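Non-structural polyprotein (Sindbis virus, PDB 4GUA) is a viral precursor joining the cysteine protease nsP2 to part of nsP3, including its zinc-binding region, and probably self-cleaves during polyprotein processing. Local coordinates at residues D279-K287 / E510-L518; K537-E545 / S596-P604. All coordinates share one frame; numbering follows the deposited sequence.

Contact 1 of 2, residues D279-K287 / E510-L518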
loop_
_atom_site.group_PDB
_atom_site.type_symbol
_atom_site.label_atom_id
_atom_site.label_comp_id
_atom_site.label_asym_id
_atom_site.label_seq_id
_atom_site.Cartn_x
_atom_site.Cartn_y
_atom_site.Cartn_z
ATOM N N ASP A 279 4.315 3.892 -3.791
ATOM C CA ASP A 279 5.024 2.835 -4.493
ATOM C C ASP A 279 6.323 2.547 -3.760
ATOM O O ASP A 279 6.749 1.394 -3.653
ATOM C CB ASP A 279 5.339 3.237 -5.932
ATOM C CG ASP A 279 4.114 3.259 -6.825
ATOM O OD1 ASP A 279 3.043 2.757 -6.412
ATOM O OD2 ASP A 279 4.239 3.775 -7.957
ATOM N N VAL A 280 6.945 3.611 -3.262
ATOM C CA VAL A 280 8.218 3.510 -2.557
ATOM C C VAL A 280 8.068 2.818 -1.219
ATOM O O VAL A 280 8.856 1.952 -0.861
ATOM C CB VAL A 280 8.821 4.883 -2.278
ATOM C CG1 VAL A 280 10.022 4.736 -1.346
ATOM C CG2 VAL A 280 9.235 5.556 -3.578
ATOM N N VAL A 281 7.068 3.245 -0.464
ATOM C CA VAL A 281 6.829 2.706 0.857
ATOM C C VAL A 281 6.429 1.243 0.727
ATOM O O VAL A 281 6.711 0.437 1.610
ATOM C CB VAL A 281 5.749 3.519 1.592
ATOM C CG1 VAL A 281 5.260 2.784 2.827
ATOM C CG2 VAL A 281 6.309 4.876 1.977
ATOM N N THR A 282 5.779 0.897 -0.378
ATOM C CA THR A 282 5.363 -0.484 -0.599
ATOM C C THR A 282 6.571 -1.377 -0.884
ATOM O O THR A 282 6.711 -2.456 -0.311
ATOM C CB THR A 282 4.365 -0.593 -1.761
ATOM O OG1 THR A 282 3.151 0.071 -1.411
ATOM C CG2 THR A 282 4.062 -2.043 -2.068
ATOM N N ALA A 283 7.437 -0.937 -1.789
ATOM C CA ALA A 283 8.634 -1.705 -2.122
ATOM C C ALA A 283 9.501 -1.872 -0.882
ATOM O O ALA A 283 10.058 -2.938 -0.625
ATOM C CB ALA A 283 9.413 -1.008 -3.213
ATOM N N LEU A 284 9.590 -0.801 -0.106
ATOM C CA LEU A 284 10.414 -0.776 1.090
ATOM C C LEU A 284 9.826 -1.728 2.118
ATOM O O LEU A 284 10.544 -2.464 2.789
ATOM C CB LEU A 284 10.464 0.648 1.639
ATOM C CG LEU A 284 11.466 0.932 2.751
ATOM C CD1 LEU A 284 12.854 0.417 2.419
ATOM C CD2 LEU A 284 11.503 2.421 2.980
ATOM N N ALA A 285 8.504 -1.714 2.215
ATOM C CA ALA A 285 7.785 -2.519 3.189
ATOM C C ALA A 285 7.912 -4.002 2.860
ATOM O O ALA A 285 7.914 -4.847 3.751
ATOM C CB ALA A 285 6.328 -2.116 3.216
ATOM N N ARG A 286 7.996 -4.321 1.574
ATOM C CA ARG A 286 8.095 -5.711 1.160
ATOM C C ARG A 286 9.314 -6.381 1.817
ATOM O O ARG A 286 9.349 -7.602 1.992
ATOM C CB ARG A 286 8.176 -5.829 -0.375
ATOM C CG ARG A 286 6.988 -6.581 -0.954
ATOM C CD ARG A 286 7.008 -6.827 -2.472
ATOM N NE ARG A 286 7.895 -5.988 -3.278
ATOM C CZ ARG A 286 7.544 -4.829 -3.832
ATOM N NH1 ARG A 286 6.330 -4.327 -3.643
ATOM N NH2 ARG A 286 8.420 -4.156 -4.564
ATOM N N LYS A 287 10.310 -5.577 2.184
ATOM C CA LYS A 287 11.551 -6.096 2.761
ATOM C C LYS A 287 11.477 -6.420 4.258
ATOM O O LYS A 287 12.434 -6.962 4.819
ATOM C CB LYS A 287 12.687 -5.097 2.536
ATOM C CG LYS A 287 12.980 -4.812 1.082
ATOM C CD LYS A 287 14.102 -3.805 0.918
ATOM C CE LYS A 287 14.335 -3.476 -0.553
ATOM N NZ LYS A 287 14.623 -4.682 -1.371
ATOM N N GLU A 510 20.183 -10.719 -1.103
ATOM C CA GLU A 510 21.170 -9.693 -0.801
ATOM C C GLU A 510 21.003 -8.402 -1.608
ATOM O O GLU A 510 21.690 -7.420 -1.342
ATOM C CB GLU A 510 22.581 -10.256 -0.947
ATOM C CG GLU A 510 23.087 -10.887 0.338
ATOM C CD GLU A 510 24.571 -11.194 0.305
ATOM O OE1 GLU A 510 25.138 -11.354 -0.803
ATOM O OE2 GLU A 510 25.175 -11.266 1.398
ATOM N N ASP A 511 20.102 -8.392 -2.588
ATOM C CA ASP A 511 19.914 -7.191 -3.404
ATOM C C ASP A 511 18.966 -6.216 -2.714
ATOM O O ASP A 511 17.775 -6.482 -2.546
ATOM C CB ASP A 511 19.376 -7.542 -4.791
ATOM C CG ASP A 511 19.430 -6.365 -5.749
ATOM O OD1 ASP A 511 19.543 -5.213 -5.273
ATOM O OD2 ASP A 511 19.369 -6.590 -6.978
ATOM N N MET A 512 19.515 -5.065 -2.355
ATOM C CA MET A 512 18.853 -4.129 -1.465
ATOM C C MET A 512 18.123 -3.002 -2.191
ATOM O O MET A 512 17.597 -2.093 -1.551
ATOM C CB MET A 512 19.884 -3.554 -0.491
ATOM C CG MET A 512 19.448 -3.585 0.959
ATOM S SD MET A 512 18.975 -5.223 1.556
ATOM C CE MET A 512 19.917 -5.320 3.074
ATOM N N GLU A 513 18.099 -3.039 -3.518
ATOM C CA GLU A 513 17.475 -1.965 -4.278
ATOM C C GLU A 513 15.969 -1.927 -3.967
ATOM O O GLU A 513 15.339 -2.968 -3.744
ATOM C CB GLU A 513 17.735 -2.142 -5.781
ATOM C CG GLU A 513 17.948 -0.822 -6.549
ATOM C CD GLU A 513 19.380 -0.235 -6.378
ATOM O OE1 GLU A 513 20.346 -1.016 -6.181
ATOM O OE2 GLU A 513 19.531 1.013 -6.403
ATOM N N ILE A 514 15.398 -0.727 -3.949
ATOM C CA ILE A 514 13.962 -0.569 -3.761
ATOM C C ILE A 514 13.325 -0.338 -5.122
ATOM O O ILE A 514 13.402 0.766 -5.664
ATOM C CB ILE A 514 13.693 0.684 -2.888
ATOM C CG1 ILE A 514 14.343 0.522 -1.514
ATOM C CG2 ILE A 514 12.205 0.952 -2.736
ATOM C CD1 ILE A 514 14.439 1.812 -0.735
ATOM N N ASP A 515 12.634 -1.338 -5.662
ATOM C CA ASP A 515 12.064 -1.161 -6.991
ATOM C C ASP A 515 10.603 -0.797 -6.818
ATOM O O ASP A 515 9.762 -1.653 -6.569
ATOM C CB ASP A 515 12.188 -2.454 -7.804
ATOM C CG ASP A 515 11.979 -2.235 -9.296
ATOM O OD1 ASP A 515 11.571 -1.121 -9.686
ATOM O OD2 ASP A 515 12.233 -3.178 -10.080
ATOM N N ASP A 516 10.306 0.486 -6.995
ATOM C CA ASP A 516 8.957 0.983 -6.777
ATOM C C ASP A 516 8.121 0.963 -8.053
ATOM O O ASP A 516 6.909 1.164 -7.996
ATOM C CB ASP A 516 8.997 2.387 -6.175
ATOM C CG ASP A 516 9.893 3.328 -6.944
ATOM O OD1 ASP A 516 10.839 2.857 -7.610
ATOM O OD2 ASP A 516 9.667 4.551 -6.865
ATOM N N GLU A 517 8.759 0.720 -9.197
ATOM C CA GLU A 517 8.033 0.588 -10.460
ATOM C C GLU A 517 7.484 -0.827 -10.658
ATOM O O GLU A 517 6.387 -1.002 -11.192
ATOM C CB GLU A 517 8.897 1.017 -11.641
ATOM C CG GLU A 517 9.886 -0.036 -12.123
ATOM C CD GLU A 517 10.051 -0.078 -13.635
ATOM O OE1 GLU A 517 9.392 0.715 -14.351
ATOM O OE2 GLU A 517 10.863 -0.903 -14.104
ATOM N N LEU A 518 8.209 -1.831 -10.174
ATOM C CA LEU A 518 7.897 -3.223 -10.504
ATOM C C LEU A 518 6.481 -3.645 -10.124
ATOM O O LEU A 518 6.018 -3.416 -9.006
ATOM C CB LEU A 518 8.887 -4.173 -9.825
ATOM C CG LEU A 518 8.857 -5.624 -10.314
ATOM C CD1 LEU A 518 9.188 -5.719 -11.801
ATOM C CD2 LEU A 518 9.812 -6.473 -9.501
#
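Ile-514 packs against Ala-283 and Leu-284, where an extended chain from the nsP3 part of the polyprotein lies along the last turns of helix 275-286. That helix belongs to a domain whose seven-stranded sheet, ordered 3-2-1-4-5-7-6, is that of a class I methyltransferase-like fold. The interface illustrates how a chain without regular structure can dock on a helix through one branched side chain and several backbone carbonyls. Ile-514 uses both arms: CG2, set anti to its own backbone N by a chi1 of -61°, meets Ala-283 CB at 3.4 Å, while CD1 reaches Leu-284 CD1 at 3.8 Å. Ala-283 is small enough to let the chain come close, and its CB also lies 3.4 Å from Asp-515 O. One residue on, Asp-516 runs alongside Val-280, pointing the same way, with OD2 3.5 Å from Val-280 CG2.

At the helix's C-terminal end, Lys-287 is extended until its last torsion, where it bends and brings NZ within 3.0 Å of Glu-513 O; the donor stands 42° above that carbonyl's plane. Asn-314 OD1 accepts from the same NZ, and its ND2 bonds to Asp-511 O, so Asn-314 ties the lysine to the chain. Further out, Asp-516 OD1 pairs with Lys-249 of helix 237-257, and Asp-279 OD2 with Arg-275 one turn earlier. The chain before Ile-514 is shaped by an Asx turn, in which Glu-513 N donates to Asp-511 OD1 over 3.1 Å, on the anti side but 32° out of the carboxylate plane.

Contact 2 of 2, residues K537-E545 / S596-P604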
loop_
_atom_site.group_PDB
_atom_site.type_symbol
_atom_site.label_atom_id
_atom_site.label_comp_id
_atom_site.label_asym_id
_atom_site.label_seq_id
_atom_site.Cartn_x
_atom_site.Cartn_y
_atom_site.Cartn_z
ATOM N N LYS A 537 7.498 -11.364 -8.218
ATOM C CA LYS A 537 7.573 -10.286 -7.228
ATOM C C LYS A 537 7.057 -8.927 -7.725
ATOM O O LYS A 537 6.746 -8.764 -8.905
ATOM C CB LYS A 537 9.026 -10.153 -6.755
ATOM C CG LYS A 537 10.016 -9.898 -7.872
ATOM C CD LYS A 537 11.452 -9.761 -7.363
ATOM C CE LYS A 537 12.442 -9.575 -8.521
ATOM N NZ LYS A 537 13.872 -9.598 -8.083
ATOM N N GLY A 538 7.024 -7.947 -6.819
ATOM C CA GLY A 538 6.494 -6.621 -7.108
ATOM C C GLY A 538 5.172 -6.268 -6.430
ATOM O O GLY A 538 4.666 -7.003 -5.579
ATOM N N LYS A 539 4.635 -5.102 -6.781
ATOM C CA LYS A 539 3.393 -4.608 -6.197
ATOM C C LYS A 539 2.165 -5.336 -6.764
ATOM O O LYS A 539 2.205 -5.884 -7.863
ATOM C CB LYS A 539 3.255 -3.101 -6.415
ATOM C CG LYS A 539 2.929 -2.714 -7.851
ATOM C CD LYS A 539 2.759 -1.215 -7.998
ATOM C CE LYS A 539 4.053 -0.550 -8.422
ATOM N NZ LYS A 539 3.797 0.830 -8.890
ATOM N N LEU A 540 1.087 -5.350 -5.984
ATOM C CA LEU A 540 -0.086 -6.166 -6.276
ATOM C C LEU A 540 -1.263 -5.436 -6.943
ATOM O O LEU A 540 -2.316 -6.042 -7.191
ATOM C CB LEU A 540 -0.543 -6.845 -4.987
ATOM C CG LEU A 540 0.481 -7.862 -4.469
ATOM C CD1 LEU A 540 0.160 -8.302 -3.060
ATOM C CD2 LEU A 540 0.578 -9.069 -5.399
ATOM N N TYR A 541 -1.082 -4.150 -7.229
ATOM C CA TYR A 541 -2.128 -3.340 -7.855
ATOM C C TYR A 541 -1.535 -2.468 -8.954
ATOM O O TYR A 541 -0.470 -1.884 -8.789
ATOM C CB TYR A 541 -2.810 -2.436 -6.814
ATOM C CG TYR A 541 -3.211 -3.135 -5.533
ATOM C CD1 TYR A 541 -4.431 -3.790 -5.432
ATOM C CD2 TYR A 541 -2.382 -3.121 -4.419
ATOM C CE1 TYR A 541 -4.807 -4.423 -4.263
ATOM C CE2 TYR A 541 -2.752 -3.753 -3.241
ATOM C CZ TYR A 541 -3.964 -4.402 -3.168
ATOM O OH TYR A 541 -4.341 -5.033 -2.004
ATOM N N SER A 542 -2.217 -2.376 -10.082
ATOM C CA SER A 542 -1.759 -1.496 -11.148
ATOM C C SER A 542 -2.898 -1.079 -12.073
ATOM O O SER A 542 -3.887 -1.799 -12.218
ATOM C CB SER A 542 -0.664 -2.189 -11.958
ATOM O OG SER A 542 -0.043 -1.273 -12.835
ATOM N N TYR A 543 -2.761 0.088 -12.694
ATOM C CA TYR A 543 -3.664 0.476 -13.775
ATOM C C TYR A 543 -3.125 0.070 -15.154
ATOM O O TYR A 543 -3.827 0.199 -16.157
ATOM C CB TYR A 543 -3.917 1.979 -13.757
ATOM C CG TYR A 543 -4.875 2.439 -12.684
ATOM C CD1 TYR A 543 -6.245 2.315 -12.861
ATOM C CD2 TYR A 543 -4.416 3.033 -11.514
ATOM C CE1 TYR A 543 -7.121 2.742 -11.904
ATOM C CE2 TYR A 543 -5.288 3.463 -10.552
ATOM C CZ TYR A 543 -6.643 3.318 -10.752
ATOM O OH TYR A 543 -7.538 3.745 -9.799
ATOM N N PHE A 544 -1.875 -0.390 -15.206
ATOM C CA PHE A 544 -1.274 -0.828 -16.458
ATOM C C PHE A 544 -1.258 0.270 -17.506
ATOM O O PHE A 544 -1.335 -0.007 -18.703
ATOM C CB PHE A 544 -1.997 -2.062 -17.004
ATOM C CG PHE A 544 -1.794 -3.275 -16.166
ATOM C CD1 PHE A 544 -0.680 -4.074 -16.355
ATOM C CD2 PHE A 544 -2.687 -3.595 -15.157
ATOM C CE1 PHE A 544 -0.467 -5.186 -15.566
ATOM C CE2 PHE A 544 -2.484 -4.708 -14.364
ATOM C CZ PHE A 544 -1.371 -5.504 -14.567
ATOM N N GLU A 545 -1.172 1.518 -17.060
ATOM C CA GLU A 545 -1.040 2.621 -17.997
ATOM C C GLU A 545 0.231 2.422 -18.822
ATOM O O GLU A 545 1.249 1.969 -18.304
ATOM C CB GLU A 545 -1.017 3.964 -17.264
ATOM C CG GLU A 545 0.238 4.243 -16.456
ATOM C CD GLU A 545 0.107 3.875 -14.979
ATOM O OE1 GLU A 545 -0.686 2.974 -14.643
ATOM O OE2 GLU A 545 0.813 4.496 -14.151
ATOM N N SER A 596 -12.378 9.518 -9.068
ATOM C CA SER A 596 -11.249 8.724 -8.600
ATOM C C SER A 596 -11.621 7.261 -8.408
ATOM O O SER A 596 -12.785 6.923 -8.222
ATOM C CB SER A 596 -10.703 9.283 -7.289
ATOM O OG SER A 596 -11.740 9.490 -6.347
ATOM N N SER A 597 -10.623 6.391 -8.518
ATOM C CA SER A 597 -10.798 4.977 -8.225
ATOM C C SER A 597 -9.517 4.443 -7.583
ATOM O O SER A 597 -8.626 5.214 -7.229
ATOM C CB SER A 597 -11.136 4.196 -9.495
ATOM O OG SER A 597 -10.110 4.305 -10.469
ATOM N N SER A 598 -9.444 3.127 -7.423
ATOM C CA SER A 598 -8.259 2.466 -6.894
ATOM C C SER A 598 -7.718 1.471 -7.918
ATOM O O SER A 598 -8.482 0.886 -8.690
ATOM C CB SER A 598 -8.593 1.726 -5.603
ATOM O OG SER A 598 -9.033 2.625 -4.602
ATOM N N PRO A 599 -6.391 1.283 -7.934
ATOM C CA PRO A 599 -5.768 0.349 -8.877
ATOM C C PRO A 599 -6.270 -1.083 -8.711
ATOM O O PRO A 599 -6.266 -1.600 -7.595
ATOM C CB PRO A 599 -4.280 0.437 -8.523
ATOM C CG PRO A 599 -4.231 1.002 -7.152
ATOM C CD PRO A 599 -5.399 1.923 -7.057
ATOM N N PRO A 600 -6.695 -1.720 -9.812
ATOM C CA PRO A 600 -7.199 -3.092 -9.695
ATOM C C PRO A 600 -6.076 -4.009 -9.255
ATOM O O PRO A 600 -4.923 -3.750 -9.603
ATOM C CB PRO A 600 -7.640 -3.453 -11.114
ATOM C CG PRO A 600 -7.491 -2.232 -11.944
ATOM C CD PRO A 600 -6.959 -1.114 -11.125
ATOM N N LYS A 601 -6.387 -5.064 -8.512
ATOM C CA LYS A 601 -5.340 -5.991 -8.128
ATOM C C LYS A 601 -4.876 -6.777 -9.349
ATOM O O LYS A 601 -5.681 -7.190 -10.182
ATOM C CB LYS A 601 -5.769 -6.907 -6.972
ATOM C CG LYS A 601 -6.952 -7.791 -7.207
ATOM C CD LYS A 601 -7.245 -8.594 -5.943
ATOM C CE LYS A 601 -8.088 -7.832 -4.954
ATOM N NZ LYS A 601 -9.458 -8.424 -4.868
ATOM N N THR A 602 -3.562 -6.961 -9.441
ATOM C CA THR A 602 -2.932 -7.661 -10.555
ATOM C C THR A 602 -2.861 -9.170 -10.369
ATOM O O THR A 602 -2.566 -9.896 -11.312
ATOM C CB THR A 602 -1.477 -7.189 -10.726
ATOM O OG1 THR A 602 -0.744 -7.492 -9.534
ATOM C CG2 THR A 602 -1.412 -5.694 -10.971
ATOM N N LEU A 603 -3.118 -9.650 -9.159
ATOM C CA LEU A 603 -2.924 -11.062 -8.869
ATOM C C LEU A 603 -3.999 -11.602 -7.923
ATOM O O LEU A 603 -3.697 -12.018 -6.807
ATOM C CB LEU A 603 -1.542 -11.247 -8.250
ATOM C CG LEU A 603 -0.935 -12.639 -8.341
ATOM C CD1 LEU A 603 -0.525 -12.931 -9.782
ATOM C CD2 LEU A 603 0.245 -12.763 -7.387
ATOM N N PRO A 604 -5.259 -11.607 -8.375
ATOM C CA PRO A 604 -6.383 -12.085 -7.559
ATOM C C PRO A 604 -6.311 -13.586 -7.291
ATOM O O PRO A 604 -6.771 -14.065 -6.248
ATOM C CB PRO A 604 -7.604 -11.732 -8.407
ATOM C CG PRO A 604 -7.086 -11.641 -9.804
ATOM C CD PRO A 604 -5.701 -11.105 -9.685
#
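Ser-597 begins the contact with its OG 2.7 Å from Tyr-543 OH, a hydrogen bond in which either hydroxyl could donate; the serine oxygen lies at the ring's edge, near its plane. Beyond Ser-598, whose OG bonds to Asn-151, two prolines take over and show how consecutive prolines in an extended, polyproline II-like conformation can cover one face of an aromatic ring. Pro-599 CA sits 3.8 Å from the Tyr-543 ring centroid and Pro-600 CD 4.2 Å from it, both as CH-pi contacts over the same face. Pro-599 CB also packs against Tyr-541 CB at 3.7 Å.

From Pro-600 the backbones pair. Ser-542 N donates to Pro-600 O at 3.1 Å and Thr-602 N to Leu-540 O at 2.7 Å. These two bonds flank Tyr-541 and Lys-601, a lone antiparallel bridge of the non-hydrogen-bonded kind, completed by CA-H...O contacts. Lys-601 then leads its amine away to Pro-656 O.

Thr-602 divides its branches: a chi1 of 61° turns OG1 to its hydrogen bond with Trp-520 O and puts CG2 on the Phe-544 side, 3.6 Å from Phe-544 CZ. Leu-603 CB follows, 4.2 Å from Leu-540 CD2. The paired loops sit within the zinc-binding region, with strand 519-520 against Ser-542 and Thr-602, helix 550-562 against Tyr-543 and Ser-597, and the start of helix 613-621 against Phe-544 and Pro-600.

Overall arrangement
Both contacts are partly buried near the middle of the chain, their centres about 16 Å apart, yet they do different work. Contact 1 joins two regions, a helix of the methyltransferase-like fold and a segment of the zinc-binding region, through aliphatic packing and a lysine bound to a backbone carbonyl, with charge pairs to surrounding residues. Contact 2 is internal to the zinc-binding region and pairs two loops by backbone hydrogen bonds, prolines and aromatic rings. Lys-539 connects them: its N is 3.1 Å from Leu-518 O, probably a hydrogen bond, and its NZ forms a salt bridge with Asp-279 OD2. Arg-275, partner of Asp-279, also bonds to Glu-545, so helix 275-286 reaches both.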